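Local coordinates for protein multicopper oxidase (Arthrobacter sp. FB24, PDB 3GDC) that probably oxidises phenolic or similar substrates at copper centres while reducing oxygen to water, as a two-domain multicopper oxidase of the laccase class, at residues R35-E47 with G56-L68. Residues are numbered along the deposited sequence; the frame is centred on the assembly and turned at random.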
ATOM      1  N   ARG A  35     -18.053 -18.334 -24.535  1.00 20.44           N
ATOM      2  CA  ARG A  35     -17.749 -16.967 -24.938  1.00 19.54           C
ATOM      3  C   ARG A  35     -16.337 -16.937 -25.512  1.00 18.68           C
ATOM      4  O   ARG A  35     -15.410 -17.446 -24.885  1.00 18.89           O
ATOM      5  CB  ARG A  35     -17.871 -16.055 -23.711  1.00 19.96           C
ATOM      6  CG  ARG A  35     -17.938 -14.591 -24.006  1.00 20.64           C
ATOM      7  CD  ARG A  35     -18.095 -13.793 -22.703  1.00 18.81           C
ATOM      8  NE  ARG A  35     -19.351 -14.065 -22.003  1.00 19.09           N
ATOM      9  CZ  ARG A  35     -20.519 -13.480 -22.268  1.00 19.38           C
ATOM     10  NH1 ARG A  35     -20.622 -12.562 -23.220  1.00 20.78           N
ATOM     11  NH2 ARG A  35     -21.596 -13.811 -21.559  1.00 19.36           N
ATOM     12  N   GLU A  36     -16.176 -16.358 -26.697  1.00 18.49           N
ATOM     13  CA  GLU A  36     -14.892 -16.414 -27.418  1.00 18.48           C
ATOM     14  C   GLU A  36     -14.414 -15.076 -27.962  1.00 17.99           C
ATOM     15  O   GLU A  36     -15.202 -14.243 -28.398  1.00 17.72           O
ATOM     16  CB  GLU A  36     -14.955 -17.413 -28.576  1.00 20.11           C
ATOM     17  CG  GLU A  36     -15.539 -18.750 -28.193  1.00 22.07           C
ATOM     18  CD  GLU A  36     -15.645 -19.674 -29.371  1.00 25.85           C
ATOM     19  OE1 GLU A  36     -14.587 -20.053 -29.914  1.00 27.08           O
ATOM     20  OE2 GLU A  36     -16.787 -20.019 -29.747  1.00 28.24           O
ATOM     21  N   TRP A  37     -13.097 -14.894 -27.970  1.00 17.69           N
ATOM     22  CA  TRP A  37     -12.511 -13.685 -28.524  1.00 17.53           C
ATOM     23  C   TRP A  37     -11.317 -14.040 -29.379  1.00 17.46           C
ATOM     24  O   TRP A  37     -10.633 -15.031 -29.116  1.00 17.79           O
ATOM     25  CB  TRP A  37     -12.005 -12.767 -27.412  1.00 17.11           C
ATOM     26  CG  TRP A  37     -13.013 -12.245 -26.447  1.00 16.73           C
ATOM     27  CD1 TRP A  37     -13.672 -11.059 -26.525  1.00 16.11           C
ATOM     28  CD2 TRP A  37     -13.431 -12.861 -25.220  1.00 15.93           C
ATOM     29  NE1 TRP A  37     -14.488 -10.901 -25.433  1.00 15.46           N
ATOM     30  CE2 TRP A  37     -14.359 -11.989 -24.614  1.00 16.09           C
ATOM     31  CE3 TRP A  37     -13.119 -14.068 -24.579  1.00 15.22           C
ATOM     32  CZ2 TRP A  37     -14.977 -12.279 -23.394  1.00 17.51           C
ATOM     33  CZ3 TRP A  37     -13.731 -14.361 -23.364  1.00 16.57           C
ATOM     34  CH2 TRP A  37     -14.647 -13.463 -22.781  1.00 16.82           C
ATOM     35  N   ASP A  38     -11.048 -13.209 -30.379  1.00 18.09           N
ATOM     36  CA  ASP A  38      -9.789 -13.278 -31.115  1.00 18.75           C
ATOM     37  C   ASP A  38      -8.910 -12.119 -30.676  1.00 18.99           C
ATOM     38  O   ASP A  38      -9.326 -10.956 -30.754  1.00 19.61           O
ATOM     39  CB  ASP A  38     -10.017 -13.164 -32.624  1.00 19.31           C
ATOM     40  CG  ASP A  38     -10.983 -14.193 -33.143  1.00 22.62           C
ATOM     41  OD1 ASP A  38     -10.890 -15.355 -32.713  1.00 24.68           O
ATOM     42  OD2 ASP A  38     -11.839 -13.830 -33.977  1.00 27.60           O
ATOM     43  N   ILE A  39      -7.704 -12.437 -30.222  1.00 18.41           N
ATOM     44  CA  ILE A  39      -6.761 -11.427 -29.747  1.00 18.49           C
ATOM     45  C   ILE A  39      -5.462 -11.626 -30.517  1.00 18.17           C
ATOM     46  O   ILE A  39      -4.942 -12.750 -30.605  1.00 17.83           O
ATOM     47  CB  ILE A  39      -6.538 -11.541 -28.206  1.00 18.18           C
ATOM     48  CG1 ILE A  39      -7.845 -11.237 -27.444  1.00 18.75           C
ATOM     49  CG2 ILE A  39      -5.397 -10.626 -27.743  1.00 19.21           C
ATOM     50  CD1 ILE A  39      -7.722 -11.163 -25.906  1.00 20.55           C
ATOM     51  N   VAL A  40      -4.936 -10.538 -31.072  1.00 18.20           N
ATOM     52  CA  VAL A  40      -3.702 -10.587 -31.854  1.00 18.49           C
ATOM     53  C   VAL A  40      -2.668  -9.638 -31.255  1.00 18.79           C
ATOM     54  O   VAL A  40      -2.979  -8.468 -31.009  1.00 19.06           O
ATOM     55  CB  VAL A  40      -3.951 -10.192 -33.335  1.00 18.34           C
ATOM     56  CG1 VAL A  40      -2.654 -10.280 -34.143  1.00 18.90           C
ATOM     57  CG2 VAL A  40      -5.038 -11.073 -33.980  1.00 20.06           C
ATOM     58  N   ALA A  41      -1.449 -10.128 -31.005  1.00 18.81           N
ATOM     59  CA  ALA A  41      -0.359  -9.240 -30.589  1.00 18.82           C
ATOM     60  C   ALA A  41       0.241  -8.569 -31.824  1.00 19.35           C
ATOM     61  O   ALA A  41       0.616  -9.233 -32.793  1.00 19.16           O
ATOM     62  CB  ALA A  41       0.709  -9.987 -29.772  1.00 18.64           C
ATOM     63  N   VAL A  42       0.265  -7.242 -31.817  1.00 20.08           N
ATOM     64  CA  VAL A  42       0.721  -6.487 -32.983  1.00 21.14           C
ATOM     65  C   VAL A  42       1.637  -5.353 -32.543  1.00 21.40           C
ATOM     66  O   VAL A  42       1.348  -4.657 -31.566  1.00 21.01           O
ATOM     67  CB  VAL A  42      -0.458  -5.893 -33.827  1.00 21.67           C
ATOM     68  CG1 VAL A  42      -1.360  -6.975 -34.361  1.00 23.33           C
ATOM     69  CG2 VAL A  42      -1.274  -4.900 -33.026  1.00 22.29           C
ATOM     70  N   ASP A  43       2.733  -5.173 -33.276  1.00 21.10           N
ATOM     71  CA  ASP A  43       3.644  -4.070 -33.024  1.00 21.50           C
ATOM     72  C   ASP A  43       3.051  -2.836 -33.703  1.00 21.12           C
ATOM     73  O   ASP A  43       2.690  -2.882 -34.880  1.00 21.04           O
ATOM     74  CB  ASP A  43       5.032  -4.391 -33.586  1.00 21.81           C
ATOM     75  CG  ASP A  43       5.638  -5.651 -32.980  1.00 23.82           C
ATOM     76  OD1 ASP A  43       5.194  -6.080 -31.890  1.00 24.30           O
ATOM     77  OD2 ASP A  43       6.562  -6.219 -33.609  1.00 26.11           O
ATOM     78  N   LYS A  44       2.927  -1.748 -32.951  1.00 20.74           N
ATOM     79  CA  LYS A  44       2.225  -0.554 -33.424  1.00 20.63           C
ATOM     80  C   LYS A  44       2.808   0.679 -32.755  1.00 20.80           C
ATOM     81  O   LYS A  44       3.058   0.670 -31.554  1.00 20.48           O
ATOM     82  CB  LYS A  44       0.730  -0.658 -33.101  1.00 20.60           C
ATOM     83  CG  LYS A  44      -0.132   0.498 -33.619  1.00 21.25           C
ATOM     84  CD  LYS A  44      -1.610   0.143 -33.617  1.00 21.20           C
ATOM     85  CE  LYS A  44      -2.456   1.323 -34.074  1.00 24.76           C
ATOM     86  NZ  LYS A  44      -3.909   1.139 -33.769  1.00 24.70           N
ATOM     87  N   ASP A  45       3.004   1.731 -33.543  1.00 21.39           N
ATOM     88  CA  ASP A  45       3.412   3.036 -33.023  1.00 22.18           C
ATOM     89  C   ASP A  45       2.200   3.831 -32.560  1.00 21.34           C
ATOM     90  O   ASP A  45       1.160   3.831 -33.227  1.00 21.45           O
ATOM     91  CB  ASP A  45       4.151   3.839 -34.099  1.00 22.89           C
ATOM     92  CG  ASP A  45       5.524   3.283 -34.412  1.00 26.24           C
ATOM     93  OD1 ASP A  45       5.999   2.374 -33.697  1.00 28.51           O
ATOM     94  OD2 ASP A  45       6.145   3.780 -35.376  1.00 30.29           O
ATOM     95  N   PHE A  46       2.360   4.519 -31.427  1.00 20.82           N
ATOM     96  CA  PHE A  46       1.323   5.360 -30.844  1.00 20.16           C
ATOM     97  C   PHE A  46       1.928   6.718 -30.505  1.00 20.27           C
ATOM     98  O   PHE A  46       2.994   6.785 -29.899  1.00 20.34           O
ATOM     99  CB  PHE A  46       0.774   4.729 -29.563  1.00 19.91           C
ATOM    100  CG  PHE A  46       0.162   3.362 -29.764  1.00 18.42           C
ATOM    101  CD1 PHE A  46      -1.167   3.234 -30.162  1.00 18.17           C
ATOM    102  CD2 PHE A  46       0.907   2.208 -29.533  1.00 18.10           C
ATOM    103  CE1 PHE A  46      -1.755   1.961 -30.339  1.00 17.67           C
ATOM    104  CE2 PHE A  46       0.341   0.933 -29.713  1.00 16.61           C
ATOM    105  CZ  PHE A  46      -0.993   0.810 -30.104  1.00 17.21           C
ATOM    106  N   GLU A  47       1.254   7.794 -30.902  1.00 19.89           N
ATOM    107  CA  GLU A  47       1.689   9.125 -30.497  1.00 20.09           C
ATOM    108  C   GLU A  47       1.052   9.485 -29.161  1.00 20.24           C
ATOM    109  O   GLU A  47      -0.088   9.939 -29.116  1.00 20.39           O
ATOM    110  CB  GLU A  47       1.366  10.171 -31.574  1.00 19.88           C
ATOM    111  CG  GLU A  47       1.939  11.545 -31.224  1.00 20.33           C
ATOM    112  CD  GLU A  47       1.975  12.510 -32.399  1.00 22.76           C
ATOM    113  OE1 GLU A  47       1.463  12.186 -33.490  1.00 24.73           O
ATOM    114  OE2 GLU A  47       2.531  13.610 -32.219  1.00 24.41           O
ATOM    115  N   GLY A  56       4.927   0.550 -29.433  1.00 20.27           N
ATOM    116  CA  GLY A  56       4.185  -0.348 -28.563  1.00 18.69           C
ATOM    117  C   GLY A  56       4.097  -1.780 -29.061  1.00 17.64           C
ATOM    118  O   GLY A  56       4.266  -2.063 -30.249  1.00 17.35           O
ATOM    119  N   TRP A  57       3.888  -2.677 -28.104  1.00 17.31           N
ATOM    120  CA  TRP A  57       3.465  -4.038 -28.358  1.00 17.07           C
ATOM    121  C   TRP A  57       2.051  -4.085 -27.793  1.00 16.78           C
ATOM    122  O   TRP A  57       1.854  -3.875 -26.588  1.00 16.09           O
ATOM    123  CB  TRP A  57       4.345  -5.022 -27.600  1.00 17.64           C
ATOM    124  CG  TRP A  57       5.765  -5.115 -28.077  1.00 17.72           C
ATOM    125  CD1 TRP A  57       6.266  -4.713 -29.287  1.00 19.63           C
ATOM    126  CD2 TRP A  57       6.867  -5.673 -27.353  1.00 19.30           C
ATOM    127  NE1 TRP A  57       7.618  -4.978 -29.354  1.00 20.30           N
ATOM    128  CE2 TRP A  57       8.011  -5.567 -28.182  1.00 18.97           C
ATOM    129  CE3 TRP A  57       7.002  -6.238 -26.078  1.00 17.61           C
ATOM    130  CZ2 TRP A  57       9.278  -6.011 -27.773  1.00 19.66           C
ATOM    131  CZ3 TRP A  57       8.256  -6.687 -25.676  1.00 19.11           C
ATOM    132  CH2 TRP A  57       9.380  -6.561 -26.517  1.00 19.66           C
ATOM    133  N   SER A  58       1.073  -4.339 -28.647  1.00 16.33           N
ATOM    134  CA  SER A  58      -0.317  -4.193 -28.238  1.00 16.58           C
ATOM    135  C   SER A  58      -1.168  -5.385 -28.636  1.00 16.57           C
ATOM    136  O   SER A  58      -0.935  -6.008 -29.669  1.00 18.05           O
ATOM    137  CB  SER A  58      -0.923  -2.930 -28.851  1.00 16.69           C
ATOM    138  OG  SER A  58      -0.991  -3.035 -30.258  1.00 18.34           O
ATOM    139  N   TYR A  59      -2.166  -5.674 -27.815  1.00 16.58           N
ATOM    140  CA  TYR A  59      -3.208  -6.619 -28.178  1.00 16.36           C
ATOM    141  C   TYR A  59      -4.291  -5.886 -28.969  1.00 16.28           C
ATOM    142  O   TYR A  59      -4.909  -4.941 -28.452  1.00 16.51           O
ATOM    143  CB  TYR A  59      -3.827  -7.228 -26.925  1.00 16.04           C
ATOM    144  CG  TYR A  59      -2.918  -8.070 -26.065  1.00 15.38           C
ATOM    145  CD1 TYR A  59      -2.338  -9.253 -26.553  1.00 13.72           C
ATOM    146  CD2 TYR A  59      -2.688  -7.725 -24.730  1.00 14.92           C
ATOM    147  CE1 TYR A  59      -1.520 -10.036 -25.747  1.00 13.91           C
ATOM    148  CE2 TYR A  59      -1.878  -8.527 -23.904  1.00 13.84           C
ATOM    149  CZ  TYR A  59      -1.296  -9.677 -24.427  1.00 14.28           C
ATOM    150  OH  TYR A  59      -0.504 -10.468 -23.615  1.00 15.39           O
ATOM    151  N   ASN A  60      -4.515  -6.321 -30.213  1.00 16.72           N
ATOM    152  CA  ASN A  60      -5.532  -5.738 -31.105  1.00 17.28           C
ATOM    153  C   ASN A  60      -5.326  -4.246 -31.392  1.00 17.22           C
ATOM    154  O   ASN A  60      -6.295  -3.507 -31.631  1.00 17.53           O
ATOM    155  CB  ASN A  60      -6.955  -5.995 -30.573  1.00 17.76           C
ATOM    156  CG  ASN A  60      -7.401  -7.440 -30.750  1.00 19.22           C
ATOM    157  OD1 ASN A  60      -6.664  -8.273 -31.280  1.00 22.48           O
ATOM    158  ND2 ASN A  60      -8.612  -7.742 -30.298  1.00 20.97           N
ATOM    159  N   GLY A  61      -4.067  -3.814 -31.367  1.00 17.22           N
ATOM    160  CA  GLY A  61      -3.696  -2.459 -31.798  1.00 17.53           C
ATOM    161  C   GLY A  61      -4.169  -1.337 -30.897  1.00 17.41           C
ATOM    162  O   GLY A  61      -4.328  -0.198 -31.349  1.00 17.79           O
ATOM    163  N   ARG A  62      -4.406  -1.653 -29.628  1.00 17.13           N
ATOM    164  CA  ARG A  62      -4.785  -0.640 -28.639  1.00 16.42           C
ATOM    165  C   ARG A  62      -4.079  -0.916 -27.317  1.00 16.28           C
ATOM    166  O   ARG A  62      -3.803  -2.077 -26.974  1.00 15.40           O
ATOM    167  CB  ARG A  62      -6.306  -0.626 -28.424  1.00 17.34           C
ATOM    168  CG  ARG A  62      -6.885  -1.986 -28.061  1.00 18.26           C
ATOM    169  CD  ARG A  62      -7.683  -1.882 -26.755  1.00 24.31           C
ATOM    170  NE  ARG A  62      -9.066  -1.654 -27.023  1.00 24.36           N
ATOM    171  CZ  ARG A  62     -10.040  -1.567 -26.125  1.00 21.53           C
ATOM    172  NH1 ARG A  62      -9.827  -1.661 -24.809  1.00 18.93           N
ATOM    173  NH2 ARG A  62     -11.249  -1.353 -26.582  1.00 19.74           N
ATOM    174  N   ILE A  63      -3.779   0.163 -26.594  1.00 15.35           N
ATOM    175  CA  ILE A  63      -3.226   0.100 -25.248  1.00 15.23           C
ATOM    176  C   ILE A  63      -4.108   0.970 -24.357  1.00 15.15           C
ATOM    177  O   ILE A  63      -4.241   2.158 -24.635  1.00 16.10           O
ATOM    178  CB  ILE A  63      -1.770   0.665 -25.197  1.00 15.20           C
ATOM    179  CG1 ILE A  63      -0.839  -0.119 -26.123  1.00 14.76           C
ATOM    180  CG2 ILE A  63      -1.255   0.618 -23.778  1.00 14.12           C
ATOM    181  CD1 ILE A  63       0.563   0.472 -26.228  1.00 15.53           C
ATOM    182  N   PRO A  64      -4.746   0.390 -23.311  1.00 15.05           N
ATOM    183  CA  PRO A  64      -4.747  -1.029 -22.937  1.00 14.52           C
ATOM    184  C   PRO A  64      -5.429  -1.875 -24.013  1.00 14.37           C
ATOM    185  O   PRO A  64      -6.167  -1.331 -24.851  1.00 13.85           O
ATOM    186  CB  PRO A  64      -5.598  -1.060 -21.652  1.00 15.25           C
ATOM    187  CG  PRO A  64      -6.497   0.173 -21.777  1.00 14.89           C
ATOM    188  CD  PRO A  64      -5.577   1.190 -22.393  1.00 15.42           C
ATOM    189  N   GLY A  65      -5.207  -3.188 -23.947  1.00 13.59           N
ATOM    190  CA  GLY A  65      -5.866  -4.159 -24.816  1.00 13.84           C
ATOM    191  C   GLY A  65      -7.362  -4.244 -24.544  1.00 13.97           C
ATOM    192  O   GLY A  65      -7.894  -3.509 -23.710  1.00 14.69           O
ATOM    193  N   PRO A  66      -8.070  -5.103 -25.294  1.00 14.40           N
ATOM    194  CA  PRO A  66      -9.509  -5.274 -25.098  1.00 14.41           C
ATOM    195  C   PRO A  66      -9.875  -5.511 -23.634  1.00 14.12           C
ATOM    196  O   PRO A  66      -9.179  -6.254 -22.925  1.00 14.53           O
ATOM    197  CB  PRO A  66      -9.827  -6.526 -25.924  1.00 14.42           C
ATOM    198  CG  PRO A  66      -8.789  -6.530 -26.994  1.00 15.13           C
ATOM    199  CD  PRO A  66      -7.548  -5.929 -26.400  1.00 13.87           C
ATOM    200  N   THR A  67     -10.954  -4.885 -23.181  1.00 14.00           N
ATOM    201  CA  THR A  67     -11.483  -5.204 -21.869  1.00 14.06           C
ATOM    202  C   THR A  67     -12.451  -6.372 -22.053  1.00 14.47           C
ATOM    203  O   THR A  67     -13.540  -6.198 -22.600  1.00 15.33           O
ATOM    204  CB  THR A  67     -12.198  -4.002 -21.237  1.00 13.86           C
ATOM    205  OG1 THR A  67     -11.270  -2.903 -21.158  1.00 14.69           O
ATOM    206  CG2 THR A  67     -12.684  -4.357 -19.843  1.00 13.77           C
ATOM    207  N   LEU A  68     -12.031  -7.560 -21.632  1.00 14.67           N
ATOM    208  CA  LEU A  68     -12.865  -8.754 -21.788  1.00 15.76           C
ATOM    209  C   LEU A  68     -13.905  -8.806 -20.681  1.00 16.45           C
ATOM    210  O   LEU A  68     -13.593  -8.550 -19.510  1.00 17.09           O
ATOM    211  CB  LEU A  68     -11.999 -10.027 -21.802  1.00 15.44           C
ATOM    212  CG  LEU A  68     -10.775 -10.044 -22.729  1.00 16.80           C
ATOM    213  CD1 LEU A  68     -10.073 -11.382 -22.599  1.00 17.83           C
ATOM    214  CD2 LEU A  68     -11.092  -9.752 -24.198  1.00 15.64           C
TER
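Val42 and Ser58 form an antiparallel hydrogen-bonded pair in the hairpin of strands 33-49 and 52-59, part of a cupredoxin-type beta sandwich. Val42 O accepts from Ser58 N (2.9 Å) and Ser58 OG (3.1 Å), on opposite faces of its carbonyl plane. Lys44 and Gly56 form a second hydrogen-bonded pair, through two backbone bonds.

Asn60 carries the pairing past the end of strand 52-59, into the type I' turn Tyr59-Arg62. Asn60 N gives Val40 O a nearly straight bond (2.8 Å, 175°). The side-chain amide adds OD1, accepting from Val40 N (2.9 Å), and ND2, bonding weakly to Asp38 O. Replacing Asn60 with alanine would probably leave Val40 N without this acceptor and Asp38 O without its weak donor. The extended Lys44 chain, CG anti to the backbone N (chi1 -177°), puts NZ on a lone pair of Gly61 O (2.8 Å).

Apolar contacts flank the ladder. Leu68 CD2 makes a CH-pi contact over the Trp37 five-membered ring. Ile39 CG2 packs on Tyr59 CD1 (3.6 Å), and Tyr59 touches the copper ligand Cys133. On the sheet's other side Phe46 CE2 meets Ile63 CD1, and Ile63 reaches strand 163-172.

Polar bonds thus fix the turn, while apolar groups anchor both sides.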